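Local coordinates for stage II sporulation E family protein (Thermanaerovibrio acidaminovorans, PDB 3RNR) that is of unknown function but is probably a PP2C-type protein serine/threonine phosphatase, at residues 55-58 with 59-62; 64-67 with 68-71. All blocks are in the same frame, centred on the assembly; numbering follows the deposited sequence.

Interaction 1: 55-58 with 59-62; sequences AAVH and RWAS
The last two turns of helix 46-63, one of the helices that pack on the sheets of the PP2C alpha-beta-alpha sandwich, bring Ser62 back onto His58 and fold Arg59 over Ala55. Four consecutive i to i+4 backbone bonds run through these turns, among them Ala61 N to Val57 O at 2.8 Å with an N-H...O angle of 164°. The carbonyl of His58 is gripped twice. Ser62 N donates to His58 O in the helical manner, and Ser62 OG donates to the same oxygen at 2.8 Å, the two arriving from opposite faces of the carbonyl plane. The hydroxyl is brought there by chi1 of -67°, which sets OG beside its own backbone N and turns it back along the helix. It then lies obliquely to the His58 imidazole, with Ser62 OG 3.7 Å from His58 ND1, a contact and not a bond; on the ring's other nitrogen, His58 NE2 makes a weak hydrogen bond with Glu140 O. Arg59 doubles back toward the start of the helix: its chain bends at chi3 (48°), and the guanidinium lies with one face over Ala55 O, which stands 3.8 Å above its plane. Its NH2 reaches Ala56 CA at 3.6 Å, so the group rests on the backbone of the preceding turn, where its charge may slightly polarise the Ala55 carbonyl. Toward the interior, Val57 CG1 touches Trp60 CE3 at 4.3 Å, while the indole presents an edge to Val57 O. This inward side faces helix 25-41, whose Arg31 makes a cation-pi contact with Trp60 and also touches Val57; Ala35 meets Ala56, and Thr70, just before strand 72-80, touches Trp60.

Interaction 2: 64-67 with 68-71; sequences GGIL and GRTG
Ile66 meets Thr70 through methyl groups, Ile66 CD1 lying 3.7 Å from Thr70 CG2, and the two side chains approach each other at a slant. Ile66 CG1 sits between its own backbone N and carbonyl carbon (chi1 57°), and with chi2 extended the terminal CD1 is carried out to Thr70. The other branch, Ile66 CG2, lies on the side of Arg69, whose side chain was modelled in two conformers; in one of them it bends at chi3 and crosses the isoleucine at about a right angle, a contact that remains doubtful. One backbone hydrogen bond joins the two segments, Arg69 N to Ile66 O at 2.8 Å, and the donor is tilted from the carbonyl plane. It closes a type II beta turn from Ile66 to Arg69, with Leu67 and Gly68 at its corners. Gly68, the third residue of the turn, takes a positive phi of 89°, a backbone shape glycine adopts readily. Just upstream, Gly65 also has positive phi and ends helix 46-63 in a Schellman motif, so the chain passes from helix terminus to beta turn within a few residues. Beyond this shell, Thr70 OG1 hydrogen-bonds to Ile23 O, a bond that would favour the rotation placing CG2 against Ile66, and the backbone of Arg69 is bonded to Ile23 as well. Ile23 and Arg24 also pack on the buried Ile66 side chain. Leu67 turns the other way, toward helix 46-63, where it touches Ser62, and past Thr70 Gly71 is hydrogen-bonded through its backbone to Met19 as the chain enters strand 72-80.

Interactions 1 and 2 follow in series, the first within the end of helix 46-63 and the second in the loop that leads from it into strand 72-80. Their centres are 8 Å apart, and both lie near the same extremity of the chain, about 19 and 21 Å from its centre. They meet directly: Ile66 N is 3.0 Å from Ala61 O, a probable hydrogen bond, while Ala61 CB packs on Thr70 CG2 and Leu67 CD2 lies 3.7 Å from His58 NE2. The loop thus folds back against the helix it leaves, as the chain passes from the helix to the antiparallel sheet.

Interaction 1: 55-58 with 59-62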
loop_
_atom_site.group_PDB
_atom_site.type_symbol
_atom_site.label_atom_id
_atom_site.label_comp_id
_atom_site.label_asym_id
_atom_site.label_seq_id
_atom_site.Cartn_x
_atom_site.Cartn_y
_atom_site.Cartn_z
ATOM N N ALA B 55 9.676 13.538 -9.178
ATOM C CA ALA B 55 11.097 13.415 -9.460
ATOM C C ALA B 55 11.391 12.084 -10.159
ATOM O O ALA B 55 12.181 12.035 -11.107
ATOM C CB ALA B 55 11.926 13.565 -8.174
ATOM N N ALA B 56 10.735 11.014 -9.707
ATOM C CA ALA B 56 10.964 9.685 -10.273
ATOM C C ALA B 56 10.473 9.559 -11.708
ATOM O O ALA B 56 11.162 9.003 -12.561
ATOM C CB ALA B 56 10.321 8.602 -9.403
ATOM N N VAL B 57 9.270 10.053 -11.975
ATOM C CA VAL B 57 8.737 9.971 -13.329
ATOM C C VAL B 57 9.529 10.881 -14.278
ATOM O O VAL B 57 9.873 10.489 -15.395
ATOM C CB VAL B 57 7.219 10.273 -13.374
ATOM C CG1 VAL B 57 6.731 10.369 -14.813
ATOM C CG2 VAL B 57 6.448 9.162 -12.631
ATOM N N HIS B 58 9.835 12.087 -13.813
ATOM C CA HIS B 58 10.585 13.057 -14.613
ATOM C C HIS B 58 11.954 12.492 -15.030
ATOM O O HIS B 58 12.374 12.608 -16.188
ATOM C CB HIS B 58 10.757 14.346 -13.800
ATOM C CG HIS B 58 11.246 15.520 -14.594
ATOM N ND1 HIS B 58 12.542 15.626 -15.046
ATOM C CD2 HIS B 58 10.618 16.660 -14.978
ATOM C CE1 HIS B 58 12.693 16.773 -15.690
ATOM N NE2 HIS B 58 11.539 17.419 -15.660
ATOM N N ARG B 59 12.638 11.883 -14.071
ATOM C CA ARG B 59 13.970 11.309 -14.268
ATOM C C ARG B 59 13.911 10.164 -15.287
ATOM O O ARG B 59 14.657 10.142 -16.271
ATOM C CB ARG B 59 14.478 10.823 -12.900
ATOM C CG ARG B 59 15.942 10.423 -12.766
ATOM C CD ARG B 59 16.365 10.406 -11.267
ATOM N NE ARG B 59 15.419 9.694 -10.388
ATOM C CZ ARG B 59 14.929 10.167 -9.235
ATOM N NH1 ARG B 59 15.291 11.366 -8.794
ATOM N NH2 ARG B 59 14.073 9.441 -8.512
ATOM N N TRP B 60 13.007 9.218 -15.047
ATOM C CA TRP B 60 12.764 8.099 -15.960
ATOM C C TRP B 60 12.339 8.537 -17.381
ATOM O O TRP B 60 12.854 8.026 -18.379
ATOM C CB TRP B 60 11.707 7.172 -15.342
ATOM C CG TRP B 60 11.118 6.180 -16.291
ATOM C CD1 TRP B 60 11.692 5.015 -16.724
ATOM C CD2 TRP B 60 9.826 6.245 -16.912
ATOM N NE1 TRP B 60 10.840 4.359 -17.581
ATOM C CE2 TRP B 60 9.688 5.092 -17.713
ATOM C CE3 TRP B 60 8.773 7.165 -16.866
ATOM C CZ2 TRP B 60 8.544 4.839 -18.471
ATOM C CZ3 TRP B 60 7.642 6.914 -17.614
ATOM C CH2 TRP B 60 7.532 5.757 -18.402
ATOM N N ALA B 61 11.399 9.474 -17.469
ATOM C CA ALA B 61 10.930 9.976 -18.759
ATOM C C ALA B 61 12.067 10.635 -19.555
ATOM O O ALA B 61 12.215 10.411 -20.756
ATOM C CB ALA B 61 9.777 10.959 -18.557
ATOM N N SER B 62 12.873 11.440 -18.874
ATOM C CA SER B 62 13.994 12.114 -19.511
ATOM C C SER B 62 14.937 11.112 -20.185
ATOM O O SER B 62 15.218 11.209 -21.380
ATOM C CB SER B 62 14.758 12.953 -18.486
ATOM O OG SER B 62 13.963 14.032 -18.036
#

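Interaction 2: 64-67 with 68-71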
loop_
_atom_site.group_PDB
_atom_site.type_symbol
_atom_site.label_atom_id
_atom_site.label_comp_id
_atom_site.label_asym_id
_atom_site.label_seq_id
_atom_site.Cartn_x
_atom_site.Cartn_y
_atom_site.Cartn_z
ATOM N N GLY B 64 14.350 8.208 -21.085
ATOM C CA GLY B 64 13.660 7.552 -22.177
ATOM C C GLY B 64 13.505 8.464 -23.382
ATOM O O GLY B 64 12.943 8.059 -24.395
ATOM N N GLY B 65 13.990 9.699 -23.265
ATOM C CA GLY B 65 13.800 10.710 -24.301
ATOM C C GLY B 65 12.346 11.104 -24.514
ATOM O O GLY B 65 11.999 11.745 -25.502
ATOM N N ILE B 66 11.492 10.636 -23.608
ATOM C CA ILE B 66 10.047 10.887 -23.603
ATOM C C ILE B 66 9.452 11.990 -22.689
ATOM O O ILE B 66 8.248 11.969 -22.436
ATOM C CB ILE B 66 9.216 9.588 -23.540
ATOM C CG1 ILE B 66 9.581 8.759 -22.314
ATOM C CG2 ILE B 66 9.427 8.772 -24.807
ATOM C CD1 ILE B 66 8.726 7.514 -22.190
ATOM N N LEU B 67 10.281 12.819 -22.058
ATOM C CA LEU B 67 9.769 13.767 -21.062
ATOM C C LEU B 67 8.594 14.581 -21.587
ATOM O O LEU B 67 8.656 15.150 -22.669
ATOM C CB LEU B 67 10.869 14.718 -20.599
ATOM C CG LEU B 67 10.442 15.775 -19.573
ATOM C CD1 LEU B 67 9.940 15.114 -18.293
ATOM C CD2 LEU B 67 11.594 16.735 -19.266
ATOM N N GLY B 68 7.514 14.624 -20.811
ATOM C CA GLY B 68 6.346 15.397 -21.190
ATOM C C GLY B 68 5.374 14.596 -22.029
ATOM O O GLY B 68 4.243 15.009 -22.242
ATOM N N ARG B 69 5.835 13.461 -22.543
ATOM C CA ARG B 69 4.984 12.599 -23.361
ATOM C C ARG B 69 4.413 11.375 -22.637
ATOM O O ARG B 69 3.702 10.560 -23.238
ATOM C CB ARG B 69 5.709 12.202 -24.652
ATOM C CG ARG B 69 5.929 13.376 -25.594
ATOM C CD ARG B 69 6.140 12.894 -27.024
ATOM N NE ARG B 69 7.388 12.160 -27.174
ATOM C CZ ARG B 69 7.623 11.279 -28.140
ATOM N NH1 ARG B 69 8.793 10.662 -28.198
ATOM N NH2 ARG B 69 6.688 11.011 -29.042
ATOM N N THR B 70 4.740 11.247 -21.354
ATOM C CA THR B 70 4.276 10.138 -20.531
ATOM C C THR B 70 3.993 10.731 -19.141
ATOM O O THR B 70 4.627 11.697 -18.732
ATOM C CB THR B 70 5.353 9.020 -20.424
ATOM O OG1 THR B 70 4.889 7.951 -19.574
ATOM C CG2 THR B 70 6.654 9.578 -19.884
ATOM N N GLY B 71 3.047 10.168 -18.411
ATOM C CA GLY B 71 2.743 10.736 -17.110
ATOM C C GLY B 71 1.662 9.993 -16.366
ATOM O O GLY B 71 1.099 9.031 -16.882
#